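Local coordinates for triacylglycerol lipase (Clostridium botulinum, PDB 5AH1), which hydrolyses ester bonds as a zinc-containing alpha/beta-hydrolase of the lipase class, with activity on synthetic polyesters, at residues T121-D130 against Y267-G275; Q186-E197 against A313-Q323. One frame throughout, in Å; residues are numbered along the deposited sequence.

Contact 1: T121-D130 against Y267-G275; sequences TVGPVSSNWD and YDLKLDQWG. With ZN (zinc ion), chain B.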
loop_
_atom_site.group_PDB
_atom_site.type_symbol
_atom_site.label_atom_id
_atom_site.label_comp_id
_atom_site.label_asym_id
_atom_site.label_seq_id
_atom_site.Cartn_x
_atom_site.Cartn_y
_atom_site.Cartn_z
ATOM N N THR A 121 3.347 -3.342 10.286
ATOM C CA THR A 121 4.102 -2.152 9.922
ATOM C C THR A 121 5.417 -2.575 9.281
ATOM O O THR A 121 6.132 -3.421 9.828
ATOM C CB THR A 121 4.280 -1.248 11.139
ATOM O OG1 THR A 121 2.960 -0.848 11.556
ATOM C CG2 THR A 121 5.121 -0.029 10.805
ATOM N N VAL A 122 5.699 -2.017 8.106
ATOM C CA VAL A 122 6.871 -2.355 7.315
ATOM C C VAL A 122 7.583 -1.075 6.854
ATOM O O VAL A 122 7.133 0.026 7.168
ATOM C CB VAL A 122 6.480 -3.261 6.119
ATOM C CG1 VAL A 122 5.833 -4.562 6.623
ATOM C CG2 VAL A 122 5.546 -2.537 5.146
ATOM N N GLY A 123 8.700 -1.203 6.131
ATOM C CA GLY A 123 9.474 -0.038 5.767
ATOM C C GLY A 123 8.659 0.919 4.906
ATOM O O GLY A 123 8.066 0.492 3.898
ATOM N N PRO A 124 8.611 2.205 5.278
ATOM C CA PRO A 124 7.780 3.150 4.526
ATOM C C PRO A 124 8.292 3.441 3.105
ATOM O O PRO A 124 7.497 3.847 2.251
ATOM C CB PRO A 124 7.799 4.411 5.394
ATOM C CG PRO A 124 9.047 4.295 6.198
ATOM C CD PRO A 124 9.200 2.833 6.475
ATOM N N VAL A 125 9.593 3.299 2.857
ATOM C CA VAL A 125 10.144 3.635 1.548
ATOM C C VAL A 125 11.035 2.541 0.962
ATOM O O VAL A 125 11.757 2.771 0.001
ATOM C CB VAL A 125 10.924 4.976 1.625
ATOM C CG1 VAL A 125 10.004 6.126 2.057
ATOM C CG2 VAL A 125 12.126 4.890 2.569
ATOM N N SER A 126 10.960 1.351 1.540
ATOM C CA SER A 126 11.726 0.214 1.055
ATOM C C SER A 126 11.039 -0.498 -0.110
ATOM O O SER A 126 9.875 -0.238 -0.427
ATOM C CB SER A 126 12.025 -0.742 2.201
ATOM O OG SER A 126 12.825 -0.074 3.169
ATOM N N SER A 127 11.758 -1.418 -0.751
ATOM C CA SER A 127 11.198 -2.166 -1.862
ATOM C C SER A 127 10.084 -3.105 -1.396
ATOM O O SER A 127 9.962 -3.431 -0.224
ATOM C CB SER A 127 12.272 -3.002 -2.524
ATOM O OG SER A 127 12.725 -3.995 -1.622
ATOM N N ASN A 128 9.275 -3.560 -2.343
ATOM C CA ASN A 128 8.239 -4.540 -2.028
ATOM C C ASN A 128 8.832 -5.861 -1.535
ATOM O O ASN A 128 8.264 -6.496 -0.648
ATOM C CB ASN A 128 7.335 -4.750 -3.244
ATOM C CG ASN A 128 6.291 -3.669 -3.358
ATOM O OD1 ASN A 128 5.519 -3.459 -2.414
ATOM N ND2 ASN A 128 6.221 -3.004 -4.502
ATOM N N TRP A 129 9.955 -6.289 -2.096
ATOM C CA TRP A 129 10.623 -7.476 -1.568
ATOM C C TRP A 129 10.974 -7.269 -0.092
ATOM O O TRP A 129 10.660 -8.098 0.779
ATOM C CB TRP A 129 11.892 -7.758 -2.355
ATOM C CG TRP A 129 12.713 -8.906 -1.815
ATOM C CD1 TRP A 129 13.581 -8.873 -0.742
ATOM C CD2 TRP A 129 12.764 -10.255 -2.320
ATOM N NE1 TRP A 129 14.151 -10.104 -0.562
ATOM C CE2 TRP A 129 13.675 -10.966 -1.516
ATOM C CE3 TRP A 129 12.116 -10.934 -3.372
ATOM C CZ2 TRP A 129 13.995 -12.302 -1.758
ATOM C CZ3 TRP A 129 12.429 -12.252 -3.594
ATOM C CH2 TRP A 129 13.345 -12.928 -2.788
ATOM N N ASP A 130 11.634 -6.149 0.207
ATOM C CA ASP A 130 12.077 -5.914 1.575
ATOM C C ASP A 130 10.859 -5.834 2.503
ATOM O O ASP A 130 10.855 -6.403 3.592
ATOM C CB ASP A 130 12.906 -4.632 1.691
ATOM C CG ASP A 130 14.298 -4.716 1.016
ATOM O OD1 ASP A 130 14.633 -5.732 0.349
ATOM O OD2 ASP A 130 15.068 -3.738 1.179
ATOM N N TYR A 267 8.676 9.372 14.077
ATOM C CA TYR A 267 8.612 8.367 13.020
ATOM C C TYR A 267 10.018 7.920 12.629
ATOM O O TYR A 267 10.987 8.638 12.820
ATOM C CB TYR A 267 7.828 8.877 11.798
ATOM C CG TYR A 267 8.392 10.114 11.166
ATOM C CD1 TYR A 267 8.080 11.374 11.663
ATOM C CD2 TYR A 267 9.257 10.031 10.090
ATOM C CE1 TYR A 267 8.601 12.515 11.096
ATOM C CE2 TYR A 267 9.778 11.159 9.515
ATOM C CZ TYR A 267 9.463 12.401 10.022
ATOM O OH TYR A 267 10.013 13.508 9.425
ATOM N N ASP A 268 10.099 6.713 12.086
ATOM C CA ASP A 268 11.354 6.026 11.786
ATOM C C ASP A 268 11.215 5.526 10.352
ATOM O O ASP A 268 10.205 4.917 10.002
ATOM C CB ASP A 268 11.490 4.875 12.799
ATOM C CG ASP A 268 12.718 3.981 12.594
ATOM O OD1 ASP A 268 13.470 4.112 11.603
ATOM O OD2 ASP A 268 12.920 3.109 13.479
ATOM N N LEU A 269 12.189 5.829 9.503
ATOM C CA LEU A 269 12.143 5.405 8.095
ATOM C C LEU A 269 12.586 3.957 7.890
ATOM O O LEU A 269 12.414 3.408 6.806
ATOM C CB LEU A 269 12.970 6.327 7.211
ATOM C CG LEU A 269 12.530 7.787 7.240
ATOM C CD1 LEU A 269 13.527 8.652 6.489
ATOM C CD2 LEU A 269 11.126 7.956 6.674
ATOM N N LYS A 270 13.133 3.336 8.932
ATOM C CA LYS A 270 13.369 1.889 8.957
ATOM C C LYS A 270 14.283 1.404 7.833
ATOM O O LYS A 270 14.113 0.301 7.316
ATOM C CB LYS A 270 12.033 1.130 8.958
ATOM C CG LYS A 270 11.036 1.698 9.964
ATOM C CD LYS A 270 9.757 0.863 10.145
ATOM C CE LYS A 270 8.838 1.505 11.168
ATOM N NZ LYS A 270 8.288 2.801 10.734
ATOM N N LEU A 271 15.310 2.195 7.521
ATOM C CA LEU A 271 16.287 1.846 6.491
ATOM C C LEU A 271 17.543 1.201 7.100
ATOM O O LEU A 271 18.643 1.367 6.582
ATOM C CB LEU A 271 16.623 3.093 5.656
ATOM C CG LEU A 271 15.444 3.546 4.780
ATOM C CD1 LEU A 271 15.662 4.957 4.282
ATOM C CD2 LEU A 271 15.193 2.597 3.616
ATOM N N ASP A 272 17.346 0.451 8.175
ATOM C CA ASP A 272 18.412 -0.257 8.875
ATOM C C ASP A 272 19.290 -1.072 7.923
ATOM O O ASP A 272 20.512 -1.124 8.084
ATOM C CB ASP A 272 17.837 -1.228 9.915
ATOM C CG ASP A 272 16.923 -0.569 10.930
ATOM O OD1 ASP A 272 16.143 0.335 10.574
ATOM O OD2 ASP A 272 16.977 -1.000 12.099
ATOM N N GLN A 273 18.663 -1.725 6.949
ATOM C CA GLN A 273 19.373 -2.678 6.105
ATOM C C GLN A 273 20.392 -1.997 5.206
ATOM O O GLN A 273 21.339 -2.626 4.770
ATOM C CB GLN A 273 18.405 -3.563 5.299
ATOM C CG GLN A 273 17.743 -2.918 4.080
ATOM C CD GLN A 273 16.535 -2.084 4.427
ATOM O OE1 GLN A 273 16.506 -1.366 5.430
ATOM N NE2 GLN A 273 15.514 -2.174 3.590
ATOM N N TRP A 274 20.153 -0.712 4.945
ATOM C CA TRP A 274 21.020 0.122 4.127
ATOM C C TRP A 274 22.052 0.900 4.932
ATOM O O TRP A 274 22.763 1.716 4.372
ATOM C CB TRP A 274 20.175 1.114 3.321
ATOM C CG TRP A 274 19.288 0.469 2.289
ATOM C CD1 TRP A 274 17.930 0.326 2.338
ATOM C CD2 TRP A 274 19.706 -0.119 1.055
ATOM N NE1 TRP A 274 17.471 -0.313 1.214
ATOM C CE2 TRP A 274 18.542 -0.579 0.398
ATOM C CE3 TRP A 274 20.946 -0.280 0.427
ATOM C CZ2 TRP A 274 18.587 -1.210 -0.832
ATOM C CZ3 TRP A 274 20.987 -0.897 -0.798
ATOM C CH2 TRP A 274 19.808 -1.348 -1.427
ATOM N N GLY A 275 22.146 0.655 6.234
ATOM C CA GLY A 275 23.069 1.402 7.070
ATOM C C GLY A 275 22.599 2.824 7.286
ATOM O O GLY A 275 23.418 3.706 7.552
HETATM ZN ZN ZN B . 16.351 -5.436 -0.498
HETATM O O HOH W 1 6.519 2.273 8.649
HETATM O O HOH W 2 11.630 2.083 4.497
HETATM O O HOH W 3 12.736 -1.214 5.391
HETATM O O HOH W 4 14.659 -1.270 0.120
#
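Leu269 meets Pro124 twice: its carbonyl O lies 3.3 Å from Pro124 CD, and its CD2 touches the ring at CG. That same oxygen accepts from a water that in turn accepts from Val125 N. Lys270 runs past Pro124 CD and Gly123, and its side chain crosses that of Thr121 at about a right angle, CE 4.0 Å from Thr121 CG2. A bend at its last torsion (chi4 66°) turns NZ back to Asp268 O at 2.9 Å; a water joins NZ to Val122 O, and Glu93 completes a salt bridge. Leu271 sets CD1 against Val125 CG2 at 3.9 Å. Gln273 NE2 then donates to Asp130 OD2 (2.9 Å, 160°), the acceptor lying in the amide plane but the donor standing 31° out of the carboxylate plane. This second-shell bond probably helps orient Asp130, whose OD1 binds zinc at 1.9 Å alongside His150, His156 and Asp302. Trp274 NE1 reaches OD2 through a water in its ring plane. The loop 267-275 thus packs against the turn from strand 117-120 to helix 128-140, with helices 242-257 and 284-292 against Leu269.

Contact 2: Q186-E197 against A313-Q323; sequences QTIRTLTQLLSE and AQELNTWVKAQ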
loop_
_atom_site.group_PDB
_atom_site.type_symbol
_atom_site.label_atom_id
_atom_site.label_comp_id
_atom_site.label_asym_id
_atom_site.label_seq_id
_atom_site.Cartn_x
_atom_site.Cartn_y
_atom_site.Cartn_z
ATOM N N GLN A 186 0.785 -4.049 -3.357
ATOM C CA GLN A 186 1.898 -4.739 -3.996
ATOM C C GLN A 186 2.624 -5.618 -2.996
ATOM O O GLN A 186 3.005 -6.756 -3.304
ATOM C CB GLN A 186 2.899 -3.745 -4.580
ATOM C CG GLN A 186 2.450 -2.965 -5.787
ATOM C CD GLN A 186 3.524 -1.981 -6.181
ATOM O OE1 GLN A 186 3.951 -1.153 -5.352
ATOM N NE2 GLN A 186 4.016 -2.083 -7.420
ATOM N N THR A 187 2.836 -5.098 -1.788
ATOM C CA THR A 187 3.569 -5.839 -0.765
ATOM C C THR A 187 2.846 -7.131 -0.385
ATOM O O THR A 187 3.480 -8.170 -0.232
ATOM C CB THR A 187 3.778 -4.974 0.473
ATOM O OG1 THR A 187 4.529 -3.803 0.114
ATOM C CG2 THR A 187 4.521 -5.740 1.568
ATOM N N ILE A 188 1.524 -7.088 -0.222
ATOM C CA ILE A 188 0.791 -8.302 0.173
ATOM C C ILE A 188 0.690 -9.309 -0.968
ATOM O O ILE A 188 0.714 -10.520 -0.733
ATOM C CB ILE A 188 -0.615 -8.002 0.805
ATOM C CG1 ILE A 188 -1.551 -7.297 -0.176
ATOM C CG2 ILE A 188 -0.416 -7.171 2.067
ATOM C CD1 ILE A 188 -2.970 -7.134 0.346
ATOM N N ARG A 189 0.642 -8.828 -2.213
ATOM C CA ARG A 189 0.719 -9.738 -3.357
ATOM C C ARG A 189 2.038 -10.485 -3.325
ATOM O O ARG A 189 2.114 -11.672 -3.588
ATOM C CB ARG A 189 0.576 -8.989 -4.673
ATOM C CG ARG A 189 -0.836 -8.493 -5.021
ATOM C CD ARG A 189 -0.826 -7.545 -6.215
ATOM N NE ARG A 189 -0.064 -8.124 -7.324
ATOM C CZ ARG A 189 0.737 -7.441 -8.136
ATOM N NH1 ARG A 189 0.758 -6.117 -8.087
ATOM N NH2 ARG A 189 1.465 -8.095 -9.021
ATOM N N THR A 190 3.102 -9.745 -3.032
ATOM C CA THR A 190 4.482 -10.261 -3.039
ATOM C C THR A 190 4.669 -11.292 -1.919
ATOM O O THR A 190 5.227 -12.368 -2.128
ATOM C CB THR A 190 5.505 -9.118 -2.888
ATOM O OG1 THR A 190 5.313 -8.189 -3.956
ATOM C CG2 THR A 190 6.947 -9.610 -2.930
ATOM N N LEU A 191 4.178 -10.987 -0.720
ATOM C CA LEU A 191 4.247 -11.955 0.365
ATOM C C LEU A 191 3.503 -13.233 -0.007
ATOM O O LEU A 191 3.995 -14.336 0.239
ATOM C CB LEU A 191 3.650 -11.373 1.648
ATOM C CG LEU A 191 3.624 -12.357 2.821
ATOM C CD1 LEU A 191 5.000 -12.591 3.367
ATOM C CD2 LEU A 191 2.704 -11.888 3.949
ATOM N N THR A 192 2.329 -13.100 -0.605
ATOM C CA THR A 192 1.523 -14.271 -0.943
ATOM C C THR A 192 2.246 -15.140 -1.987
ATOM O O THR A 192 2.276 -16.367 -1.891
ATOM C CB THR A 192 0.122 -13.843 -1.419
ATOM O OG1 THR A 192 -0.523 -13.106 -0.370
ATOM C CG2 THR A 192 -0.709 -15.049 -1.781
ATOM N N GLN A 193 2.936 -14.493 -2.925
ATOM C CA GLN A 193 3.716 -15.179 -3.944
ATOM C C GLN A 193 4.854 -15.974 -3.304
ATOM O O GLN A 193 5.061 -17.154 -3.585
ATOM C CB GLN A 193 4.279 -14.172 -4.939
ATOM C CG GLN A 193 5.236 -14.776 -5.948
ATOM C CD GLN A 193 4.565 -15.688 -6.933
ATOM O OE1 GLN A 193 3.393 -15.509 -7.287
ATOM N NE2 GLN A 193 5.301 -16.695 -7.369
ATOM N N LEU A 194 5.612 -15.309 -2.437
ATOM C CA LEU A 194 6.733 -15.950 -1.772
ATOM C C LEU A 194 6.277 -17.088 -0.857
ATOM O O LEU A 194 6.857 -18.171 -0.874
ATOM C CB LEU A 194 7.543 -14.913 -0.984
ATOM C CG LEU A 194 8.389 -13.967 -1.851
ATOM C CD1 LEU A 194 8.976 -12.851 -1.024
ATOM C CD2 LEU A 194 9.511 -14.713 -2.585
ATOM N N LEU A 195 5.251 -16.862 -0.049
ATOM C CA LEU A 195 4.752 -17.927 0.807
ATOM C C LEU A 195 4.399 -19.160 -0.018
ATOM O O LEU A 195 4.787 -20.272 0.313
ATOM C CB LEU A 195 3.534 -17.469 1.614
ATOM C CG LEU A 195 3.834 -16.524 2.783
ATOM C CD1 LEU A 195 2.527 -15.952 3.306
ATOM C CD2 LEU A 195 4.605 -17.229 3.888
ATOM N N SER A 196 3.706 -18.942 -1.128
ATOM C CA SER A 196 3.190 -20.045 -1.923
ATOM C C SER A 196 4.284 -20.754 -2.704
ATOM O O SER A 196 4.334 -21.979 -2.733
ATOM C CB SER A 196 2.134 -19.524 -2.901
ATOM O OG SER A 196 1.033 -18.912 -2.241
ATOM N N GLU A 197 5.161 -19.985 -3.341
ATOM C CA GLU A 197 6.107 -20.555 -4.299
ATOM C C GLU A 197 7.581 -20.386 -3.942
ATOM O O GLU A 197 8.430 -20.986 -4.587
ATOM C CB GLU A 197 5.853 -19.977 -5.692
ATOM C CG GLU A 197 4.474 -20.300 -6.238
ATOM C CD GLU A 197 4.378 -20.111 -7.737
ATOM O OE1 GLU A 197 5.053 -20.852 -8.473
ATOM O OE2 GLU A 197 3.647 -19.214 -8.192
ATOM N N ALA A 313 6.833 -1.705 -11.404
ATOM C CA ALA A 313 5.621 -2.469 -11.101
ATOM C C ALA A 313 5.450 -3.574 -12.150
ATOM O O ALA A 313 5.076 -4.702 -11.814
ATOM C CB ALA A 313 4.428 -1.551 -11.080
ATOM N N GLN A 314 5.708 -3.255 -13.417
ATOM C CA GLN A 314 5.684 -4.260 -14.461
ATOM C C GLN A 314 6.653 -5.383 -14.132
ATOM O O GLN A 314 6.317 -6.563 -14.249
ATOM C CB GLN A 314 6.039 -3.625 -15.799
ATOM C CG GLN A 314 6.119 -4.596 -16.955
ATOM C CD GLN A 314 6.337 -3.867 -18.264
ATOM O OE1 GLN A 314 5.431 -3.713 -19.061
ATOM N NE2 GLN A 314 7.547 -3.369 -18.462
ATOM N N GLU A 315 7.866 -5.023 -13.710
ATOM C CA GLU A 315 8.837 -6.051 -13.343
ATOM C C GLU A 315 8.324 -6.961 -12.209
ATOM O O GLU A 315 8.474 -8.172 -12.275
ATOM C CB GLU A 315 10.181 -5.436 -12.961
ATOM C CG GLU A 315 11.255 -6.497 -12.706
ATOM C CD GLU A 315 12.607 -5.948 -12.272
ATOM O OE1 GLU A 315 12.686 -4.783 -11.870
ATOM O OE2 GLU A 315 13.593 -6.714 -12.290
ATOM N N LEU A 316 7.759 -6.362 -11.162
ATOM C CA LEU A 316 7.152 -7.132 -10.076
ATOM C C LEU A 316 6.095 -8.090 -10.613
ATOM O O LEU A 316 6.060 -9.256 -10.238
ATOM C CB LEU A 316 6.554 -6.186 -9.037
ATOM C CG LEU A 316 6.113 -6.867 -7.733
ATOM C CD1 LEU A 316 7.325 -7.174 -6.860
ATOM C CD2 LEU A 316 5.100 -6.039 -6.980
ATOM N N ASN A 317 5.285 -7.596 -11.539
ATOM C CA ASN A 317 4.195 -8.369 -12.083
ATOM C C ASN A 317 4.660 -9.595 -12.861
ATOM O O ASN A 317 3.883 -10.540 -13.027
ATOM C CB ASN A 317 3.340 -7.493 -12.976
ATOM C CG ASN A 317 2.615 -6.408 -12.227
ATOM O OD1 ASN A 317 2.538 -6.430 -10.994
ATOM N ND2 ASN A 317 2.018 -5.468 -12.968
ATOM N N THR A 318 5.887 -9.567 -13.387
ATOM C CA THR A 318 6.365 -10.703 -14.154
ATOM C C THR A 318 6.623 -11.947 -13.299
ATOM O O THR A 318 6.779 -13.033 -13.845
ATOM C CB THR A 318 7.626 -10.381 -14.985
ATOM O OG1 THR A 318 8.719 -10.140 -14.103
ATOM C CG2 THR A 318 7.373 -9.211 -15.924
ATOM N N TRP A 319 6.608 -11.807 -11.971
ATOM C CA TRP A 319 6.778 -12.976 -11.103
ATOM C C TRP A 319 5.788 -13.045 -9.939
ATOM O O TRP A 319 5.611 -14.116 -9.367
ATOM C CB TRP A 319 8.219 -13.093 -10.600
ATOM C CG TRP A 319 8.641 -12.050 -9.608
ATOM C CD1 TRP A 319 9.046 -10.776 -9.869
ATOM C CD2 TRP A 319 8.681 -12.199 -8.176
ATOM N NE1 TRP A 319 9.336 -10.122 -8.689
ATOM C CE2 TRP A 319 9.122 -10.979 -7.635
ATOM C CE3 TRP A 319 8.380 -13.253 -7.309
ATOM C CZ2 TRP A 319 9.261 -10.784 -6.263
ATOM C CZ3 TRP A 319 8.550 -13.061 -5.954
ATOM C CH2 TRP A 319 8.971 -11.842 -5.440
ATOM N N VAL A 320 5.150 -11.930 -9.596
ATOM C CA VAL A 320 4.188 -11.937 -8.502
ATOM C C VAL A 320 2.794 -12.157 -9.090
ATOM O O VAL A 320 2.160 -11.225 -9.579
ATOM C CB VAL A 320 4.278 -10.640 -7.656
ATOM C CG1 VAL A 320 3.206 -10.604 -6.594
ATOM C CG2 VAL A 320 5.646 -10.529 -7.010
ATOM N N LYS A 321 2.328 -13.405 -9.033
ATOM C CA LYS A 321 1.085 -13.802 -9.689
ATOM C C LYS A 321 -0.013 -14.068 -8.689
ATOM O O LYS A 321 0.230 -14.339 -7.506
ATOM C CB LYS A 321 1.300 -15.034 -10.563
ATOM C CG LYS A 321 1.506 -16.324 -9.835
ATOM C CD LYS A 321 1.711 -17.499 -10.780
ATOM C CE LYS A 321 0.420 -18.128 -11.210
ATOM N NZ LYS A 321 0.703 -19.401 -11.949
ATOM N N ALA A 322 -1.242 -13.979 -9.182
ATOM C CA ALA A 322 -2.402 -14.372 -8.397
ATOM C C ALA A 322 -2.386 -15.884 -8.239
ATOM O O ALA A 322 -2.403 -16.627 -9.229
ATOM C CB ALA A 322 -3.699 -13.936 -9.082
ATOM N N GLN A 323 -2.330 -16.341 -6.994
ATOM C CA GLN A 323 -2.288 -17.765 -6.689
ATOM C C GLN A 323 -3.678 -18.385 -6.813
ATOM O O GLN A 323 -4.681 -17.740 -6.515
ATOM C CB GLN A 323 -1.725 -17.939 -5.279
ATOM C CG GLN A 323 -0.270 -17.472 -5.163
ATOM C CD GLN A 323 0.668 -18.332 -5.992
ATOM O OE1 GLN A 323 0.546 -19.558 -6.018
ATOM N NE2 GLN A 323 1.604 -17.704 -6.682
HETATM O O HOH W 5 2.903 -4.214 -9.226
HETATM O O HOH W 6 -0.068 -13.068 -5.031
HETATM O O HOH W 7 -0.500 -10.737 -8.530
HETATM O O HOH W 8 2.852 -21.230 -10.542
#
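Val320 wedges against helix 186-197, its CG1 3.6 Å from Arg189 CB and close to the backbone carbonyl of Arg189. CG1 stands anti to the backbone N (chi1 175°), while CG2 lies over the centre of its neighbour Trp319's ring and near Thr190 OG1. The indole meets Leu194 CD2 at its edge, CZ3 being 3.9 Å away, and Gln193 CG and Thr190 CG2 approach it obliquely. Toward the start of the segments, both methyls of Leu316 rest on Thr190 OG1, which is itself hydrogen-bonded to Gln186 O.

Polar groups secure this tightly packed part. Arg189 NH2 donates to Asn317 OD1 at 2.8 Å and, less closely, to Val320 O at 3.3 Å; both acceptors lie at the guanidinium edge, near its plane. A bend at chi3 (49°) carries the guanidinium there, and NH1 donates to Asn231 OD1. Gln193 OE1 receives Lys321 N at 2.9 Å from above its carbonyl plane and a weak bond from Gln323 NE2. Buried Gln323, its amide lying against Ser196 CB, also sends NE2 nearly straight to the anti lone pair of Glu197 OE2 (3.0 Å, 173°).

The solvent side is looser. Exposed Lys321 lays its CD near Glu197 OE2, but Lys321 NZ remains 4.8 Å from Glu197 OE2 and is linked to Glu197 OE1 through a water, weakly bonded to the carboxylate.

The joined pieces are the helix following the probable nucleophile elbow and the end of helix 310-317 with the loop that leads on to strand 327-331. Helix 183-197 rests on strands 176-181 and 221-227 through Ile188 and Thr192, and helix 128-140 packs against its Leu191 and Leu194.

From the N terminus, the chain passes strand 117-120 and residues 121-130, then strand 176-181 and helix 183-197, before residues 267-275 return to close contact 1. Residues 313-323 close contact 2 later, just before strand 327-331. The two loops therefore cross rather than nest. Contact 1 ties the edge of the parallel sheet and the zinc site to the loop between helices 242-257 and 284-292; contact 2 ties the helix after strand 176-181 to helix 310-317. They meet directly: Asn128 probably hydrogen-bonds Thr187 and Gln186, while Trp129 packs on Trp319 and Leu194, so helix 128-140 bridges both.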